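Local coordinates for nuclear fusion protein BIK1 (Saccharomyces cerevisiae, PDB 6FC6), which takes part in nuclear fusion, chromosome disjunction and nuclear segregation in mitosis, binds microtubules, and here holds a Bim1 peptide on its CAP-Gly domain, at residues A[43-49]-A[63-69]; A[6-12]-A[23-27]. All blocks are in the same frame, centred on the assembly; numbering follows the deposited sequence.

Contact 1: residues A[43-49]-A[63-69]; sequences LANIGKN and YPQSGLF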
loop_
_atom_site.group_PDB
_atom_site.type_symbol
_atom_site.label_atom_id
_atom_site.label_comp_id
_atom_site.label_asym_id
_atom_site.label_seq_id
_atom_site.Cartn_x
_atom_site.Cartn_y
_atom_site.Cartn_z
ATOM N N LEU A 43 6.826 4.184 -6.954
ATOM C CA LEU A 43 8.130 4.587 -7.482
ATOM C C LEU A 43 8.080 5.565 -8.653
ATOM O O LEU A 43 9.003 5.629 -9.457
ATOM C CB LEU A 43 8.911 3.335 -7.906
ATOM C CG LEU A 43 8.971 2.219 -6.850
ATOM C CD1 LEU A 43 9.688 0.993 -7.396
ATOM C CD2 LEU A 43 9.682 2.729 -5.622
ATOM N N ALA A 44 6.998 6.328 -8.688
ATOM C CA ALA A 44 6.729 7.405 -9.557
ATOM C C ALA A 44 5.549 8.168 -8.972
ATOM O O ALA A 44 4.765 7.634 -8.159
ATOM C CB ALA A 44 6.383 6.895 -10.960
ATOM N N ASN A 45 5.385 9.418 -9.415
ATOM C CA ASN A 45 4.324 10.244 -8.897
ATOM C C ASN A 45 2.943 9.980 -9.459
ATOM O O ASN A 45 2.256 10.925 -9.841
ATOM C CB ASN A 45 4.685 11.700 -9.040
ATOM C CG ASN A 45 5.830 12.097 -8.162
ATOM O OD1 ASN A 45 5.835 11.812 -6.937
ATOM N ND2 ASN A 45 6.764 12.809 -8.724
ATOM N N ILE A 46 2.565 8.709 -9.526
ATOM C CA ILE A 46 1.241 8.284 -9.973
ATOM C C ILE A 46 0.376 7.807 -8.803
ATOM O O ILE A 46 -0.731 7.269 -9.008
ATOM C CB ILE A 46 1.337 7.197 -11.044
ATOM C CG1 ILE A 46 2.226 6.038 -10.573
ATOM C CG2 ILE A 46 1.956 7.823 -12.317
ATOM C CD1 ILE A 46 2.095 4.790 -11.398
ATOM N N GLY A 47 0.860 8.025 -7.595
ATOM C CA GLY A 47 0.083 7.812 -6.374
ATOM C C GLY A 47 -0.554 9.083 -5.899
ATOM O O GLY A 47 -0.805 9.956 -6.670
ATOM N N LYS A 48 -0.837 9.190 -4.625
ATOM C CA LYS A 48 -1.540 10.309 -4.042
ATOM C C LYS A 48 -0.872 10.945 -2.870
ATOM O O LYS A 48 -1.348 11.987 -2.424
ATOM C CB LYS A 48 -2.953 9.855 -3.599
ATOM C CG LYS A 48 -3.818 9.579 -4.805
ATOM C CD LYS A 48 -5.263 9.307 -4.454
ATOM C CE LYS A 48 -6.115 9.142 -5.724
ATOM N NZ LYS A 48 -7.488 8.739 -5.272
ATOM N N ASN A 49 0.184 10.338 -2.296
ATOM C CA ASN A 49 0.717 10.827 -1.037
ATOM C C ASN A 49 2.154 10.438 -0.860
ATOM O O ASN A 49 2.717 9.702 -1.657
ATOM C CB ASN A 49 -0.169 10.264 0.159
ATOM C CG ASN A 49 -0.083 8.739 0.280
ATOM O OD1 ASN A 49 1.014 8.157 0.369
ATOM N ND2 ASN A 49 -1.221 8.084 0.201
ATOM N N TYR A 63 9.235 9.277 -3.672
ATOM C CA TYR A 63 8.825 10.565 -4.195
ATOM C C TYR A 63 7.582 11.135 -3.526
ATOM O O TYR A 63 6.870 10.402 -2.860
ATOM C CB TYR A 63 8.608 10.495 -5.737
ATOM C CG TYR A 63 9.811 9.885 -6.452
ATOM C CD1 TYR A 63 11.022 10.595 -6.540
ATOM C CD2 TYR A 63 9.739 8.601 -6.964
ATOM C CE1 TYR A 63 12.115 10.071 -7.196
ATOM C CE2 TYR A 63 10.837 8.009 -7.619
ATOM C CZ TYR A 63 12.018 8.746 -7.704
ATOM O OH TYR A 63 13.072 8.196 -8.295
ATOM N N PRO A 64 7.354 12.443 -3.663
ATOM C CA PRO A 64 6.287 13.092 -2.863
ATOM C C PRO A 64 4.902 12.605 -3.111
ATOM O O PRO A 64 4.090 12.689 -2.209
ATOM C CB PRO A 64 6.391 14.590 -3.219
ATOM C CG PRO A 64 7.840 14.760 -3.680
ATOM C CD PRO A 64 8.123 13.452 -4.439
ATOM N N GLN A 65 4.625 12.073 -4.298
ATOM C CA GLN A 65 3.343 11.480 -4.593
ATOM C C GLN A 65 3.384 10.068 -5.069
ATOM O O GLN A 65 2.484 9.643 -5.828
ATOM C CB GLN A 65 2.527 12.386 -5.578
ATOM C CG GLN A 65 1.926 13.632 -4.876
ATOM C CD GLN A 65 2.872 14.832 -4.839
ATOM O OE1 GLN A 65 3.005 15.561 -3.818
ATOM N NE2 GLN A 65 3.524 15.078 -5.960
ATOM N N SER A 66 4.383 9.287 -4.661
ATOM C CA SER A 66 4.445 7.918 -5.111
ATOM C C SER A 66 3.740 6.942 -4.195
ATOM O O SER A 66 3.671 5.752 -4.497
ATOM C CB SER A 66 5.898 7.458 -5.337
ATOM O OG SER A 66 6.636 7.435 -4.141
ATOM N N GLY A 67 3.234 7.431 -3.078
ATOM C CA GLY A 67 2.560 6.530 -2.150
ATOM C C GLY A 67 1.076 6.458 -2.415
ATOM O O GLY A 67 0.474 7.435 -2.893
ATOM N N LEU A 68 0.495 5.283 -2.161
ATOM C CA LEU A 68 -0.966 5.101 -2.343
ATOM C C LEU A 68 -1.526 4.067 -1.345
ATOM O O LEU A 68 -0.870 3.043 -1.081
ATOM C CB LEU A 68 -1.216 4.599 -3.746
ATOM C CG LEU A 68 -2.665 4.486 -4.206
ATOM C CD1 LEU A 68 -3.260 5.908 -4.358
ATOM C CD2 LEU A 68 -2.735 3.722 -5.513
ATOM N N PHE A 69 -2.669 4.375 -0.745
ATOM C CA PHE A 69 -3.392 3.445 0.107
ATOM C C PHE A 69 -4.423 2.762 -0.762
ATOM O O PHE A 69 -5.231 3.454 -1.348
ATOM C CB PHE A 69 -4.090 4.103 1.283
ATOM C CG PHE A 69 -3.146 4.628 2.299
ATOM C CD1 PHE A 69 -2.492 3.749 3.179
ATOM C CD2 PHE A 69 -2.862 5.990 2.391
ATOM C CE1 PHE A 69 -1.585 4.205 4.113
ATOM C CE2 PHE A 69 -1.934 6.447 3.320
ATOM C CZ PHE A 69 -1.297 5.548 4.201
#
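The carbonyl O of G67 takes two backbone N-H groups at once, from K48 N at 2.8 Å and from N49 N at 3.0 Å. The first arrives nearly head-on; the second stands 32° off the carbonyl plane. Two successive residues facing one make a classic beta bulge, closed by the return bond from G67 N to N49 O at 2.7 Å. Glycine suits both sides of this crossing: a beta carbon on G47 would run into the O of G67, and one on G67 into OD1 of N49. G47, K48 and N49 open the GKNDG signature of CAP-Gly domains, and the bulge sets them beside the start of strand 67-71, where the bound Bim1 peptide lies. The side chain of N49 folds back over the G67 peptide (chi1 65°), between its own N and carbonyl carbon. OD1 receives the N-H of G51, while ND2 bonds to the peptide backbone and passes 3.4 Å from CD2 of F69, the amide and ring planes 44° apart. K48 runs out extended, its CG resting 3.7 Å from CD1 of L68, so that its ammonium also reaches the peptide backbone. At the far end, N45 works against the type I turn of Y63 to S66. Its OD1 accepts the N-H of Q65 at 2.9 Å, the donor tilted from the carbonyl plane, and lies close to CB of Y63. The Y63 ring turns an edge to the carbonyl O of L43, CE2 3.5 Å away. S66 swings OG back to accept the N-H of Y63, and its hydroxyl also bonds to the carboxylate of D41, tying the turn to the end of strand 37-41.

Contact 2: residues A[6-12]-A[23-27]; sequences YQRKIGC and QLKYV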
loop_
_atom_site.group_PDB
_atom_site.type_symbol
_atom_site.label_atom_id
_atom_site.label_comp_id
_atom_site.label_asym_id
_atom_site.label_seq_id
_atom_site.Cartn_x
_atom_site.Cartn_y
_atom_site.Cartn_z
ATOM N N TYR A 6 -0.111 -11.060 5.007
ATOM C CA TYR A 6 0.212 -9.896 4.184
ATOM C C TYR A 6 1.372 -9.071 4.747
ATOM O O TYR A 6 2.239 -8.557 3.993
ATOM C CB TYR A 6 -1.027 -9.024 4.047
ATOM C CG TYR A 6 -2.201 -9.768 3.587
ATOM C CD1 TYR A 6 -2.191 -10.358 2.321
ATOM C CD2 TYR A 6 -3.265 -10.024 4.420
ATOM C CE1 TYR A 6 -3.247 -11.126 1.862
ATOM C CE2 TYR A 6 -4.338 -10.802 3.970
ATOM C CZ TYR A 6 -4.312 -11.347 2.708
ATOM O OH TYR A 6 -5.365 -12.131 2.274
ATOM N N GLN A 7 1.415 -8.956 6.063
ATOM C CA GLN A 7 2.545 -8.271 6.743
ATOM C C GLN A 7 3.886 -8.909 6.519
ATOM O O GLN A 7 4.903 -8.212 6.374
ATOM C CB GLN A 7 2.252 -8.064 8.220
ATOM C CG GLN A 7 1.339 -6.874 8.351
ATOM C CD GLN A 7 0.728 -6.751 9.704
ATOM O OE1 GLN A 7 0.936 -7.597 10.544
ATOM N NE2 GLN A 7 -0.068 -5.694 9.915
ATOM N N ARG A 8 3.886 -10.218 6.368
ATOM C CA ARG A 8 5.119 -10.930 6.047
ATOM C C ARG A 8 5.663 -10.623 4.694
ATOM O O ARG A 8 6.773 -10.993 4.408
ATOM C CB ARG A 8 4.917 -12.472 6.149
ATOM C CG ARG A 8 4.755 -12.950 7.589
ATOM C CD ARG A 8 4.853 -14.488 7.678
ATOM N NE ARG A 8 3.606 -15.158 7.260
ATOM C CZ ARG A 8 2.565 -15.421 8.074
ATOM N NH1 ARG A 8 1.507 -16.047 7.608
ATOM N NH2 ARG A 8 2.559 -15.069 9.356
ATOM N N LYS A 9 4.873 -10.003 3.826
ATOM C CA LYS A 9 5.315 -9.705 2.480
ATOM C C LYS A 9 5.714 -8.256 2.281
ATOM O O LYS A 9 5.970 -7.855 1.130
ATOM C CB LYS A 9 4.185 -10.060 1.499
ATOM C CG LYS A 9 3.790 -11.535 1.493
ATOM C CD LYS A 9 4.856 -12.365 0.832
ATOM C CE LYS A 9 4.399 -13.802 0.705
ATOM N NZ LYS A 9 3.396 -13.997 -0.374
ATOM N N ILE A 10 5.765 -7.466 3.367
ATOM C CA ILE A 10 6.216 -6.097 3.274
ATOM C C ILE A 10 7.613 -6.033 2.689
ATOM O O ILE A 10 8.524 -6.707 3.146
ATOM C CB ILE A 10 6.040 -5.338 4.613
ATOM C CG1 ILE A 10 4.578 -4.889 4.706
ATOM C CG2 ILE A 10 6.987 -4.152 4.694
ATOM C CD1 ILE A 10 4.127 -4.505 6.031
ATOM N N GLY A 11 7.794 -5.181 1.695
ATOM C CA GLY A 11 9.079 -5.099 0.953
ATOM C C GLY A 11 9.028 -5.804 -0.403
ATOM O O GLY A 11 9.812 -5.500 -1.266
ATOM N N CYS A 12 8.055 -6.671 -0.620
ATOM C CA CYS A 12 7.823 -7.237 -1.935
ATOM C C CYS A 12 7.189 -6.302 -2.933
ATOM O O CYS A 12 6.636 -5.297 -2.578
ATOM C CB CYS A 12 6.954 -8.512 -1.874
ATOM S SG CYS A 12 5.135 -8.206 -1.780
ATOM N N GLN A 23 5.835 -1.353 -4.589
ATOM C CA GLN A 23 6.411 -2.037 -3.453
ATOM C C GLN A 23 5.439 -1.936 -2.245
ATOM O O GLN A 23 5.023 -0.855 -1.862
ATOM C CB GLN A 23 7.763 -1.454 -3.092
ATOM C CG GLN A 23 8.516 -2.333 -2.106
ATOM C CD GLN A 23 9.841 -1.771 -1.687
ATOM O OE1 GLN A 23 10.040 -0.603 -1.747
ATOM N NE2 GLN A 23 10.752 -2.631 -1.280
ATOM N N LEU A 24 5.119 -3.073 -1.649
ATOM C CA LEU A 24 4.246 -3.104 -0.479
ATOM C C LEU A 24 5.029 -2.567 0.748
ATOM O O LEU A 24 6.060 -3.100 1.119
ATOM C CB LEU A 24 3.756 -4.507 -0.240
ATOM C CG LEU A 24 2.855 -4.644 1.023
ATOM C CD1 LEU A 24 1.544 -3.928 0.758
ATOM C CD2 LEU A 24 2.591 -6.125 1.363
ATOM N N LYS A 25 4.519 -1.526 1.360
ATOM C CA LYS A 25 5.201 -0.925 2.508
ATOM C C LYS A 25 4.438 -0.926 3.847
ATOM O O LYS A 25 5.031 -0.616 4.875
ATOM C CB LYS A 25 5.685 0.476 2.150
ATOM C CG LYS A 25 6.533 0.386 0.892
ATOM C CD LYS A 25 7.535 1.465 0.742
ATOM C CE LYS A 25 8.849 1.018 1.282
ATOM N NZ LYS A 25 9.707 2.200 1.283
ATOM N N TYR A 26 3.141 -1.166 3.801
ATOM C CA TYR A 26 2.316 -1.080 4.999
ATOM C C TYR A 26 1.100 -1.911 4.786
ATOM O O TYR A 26 0.553 -1.928 3.643
ATOM C CB TYR A 26 1.865 0.374 5.257
ATOM C CG TYR A 26 0.891 0.499 6.388
ATOM C CD1 TYR A 26 1.304 0.402 7.743
ATOM C CD2 TYR A 26 -0.412 0.703 6.143
ATOM C CE1 TYR A 26 0.385 0.505 8.754
ATOM C CE2 TYR A 26 -1.328 0.815 7.183
ATOM C CZ TYR A 26 -0.905 0.715 8.478
ATOM O OH TYR A 26 -1.886 0.861 9.483
ATOM N N VAL A 27 0.652 -2.600 5.848
ATOM C CA VAL A 27 -0.622 -3.249 5.796
ATOM C C VAL A 27 -1.362 -2.971 7.095
ATOM O O VAL A 27 -0.865 -3.258 8.146
ATOM C CB VAL A 27 -0.440 -4.790 5.578
ATOM C CG1 VAL A 27 -1.814 -5.439 5.666
ATOM C CG2 VAL A 27 0.158 -5.071 4.212
#
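Q23 reaches across to residues 11 and 12 with a chain that extends away from its backbone N (chi1 -168°). Its CB lies near the carbonyl O of C12, and CG sits 3.5 Å from both that oxygen and the O of G11. CD passes close to the same G11 oxygen, and NE2 finally donates to it at 3.0 Å, nearly straight (171°), with the acceptor in the amide plane. Shortened to an alanine, this residue would lose its amide, and the G11 carbonyl would probably be left without that donor, the turn of K9 to C12 held by one bond fewer. G11, at backbone angles that suit glycine, and C12 are both tied to L24, by G11 N to L24 O at 2.8 Å and L24 N to C12 O at 2.8 Å. Between these bonds and the short helix lies an apolar patch. CG1 of I10 meets CG of L24 at 4.1 Å, the two side chains crossing at about a right angle, and V27 sets CG1 4.0 Å from CB of Y6. Methyl CD2 of L24 lies against the carbonyl O of Y6, 3.6 Å away. Beyond it, the extended arm of Q7 gives NE2 to V27 O at 3.1 Å, from well off the carbonyl plane. Y6 and L24 both pack on helix 72-81, so segment, strand and helix meet there, in the SH3-like CAP-Gly fold.

How the contacts relate
The two contacts lie on opposite sides of the chain's centre, their own centres about 16 Å apart, and illustrate how one small antiparallel sheet serves different ends. Contact 2 fastens an N-terminal segment to strand 20-28, mostly at the surface; contact 1 joins a loop to the beginning of strand 67-71, with some residues buried and others exposed. Contact 2 adds two side-chain amides and an apolar patch to a backbone pair, whereas contact 1 rests mainly on backbone bonds with one side-chain acceptor, N45, and directs polar side chains at the bound peptide. They meet where the ring of F69 packs on that of Y26, CE1 to CD2 4.2 Å; Y58 meets both rings edge-to-face.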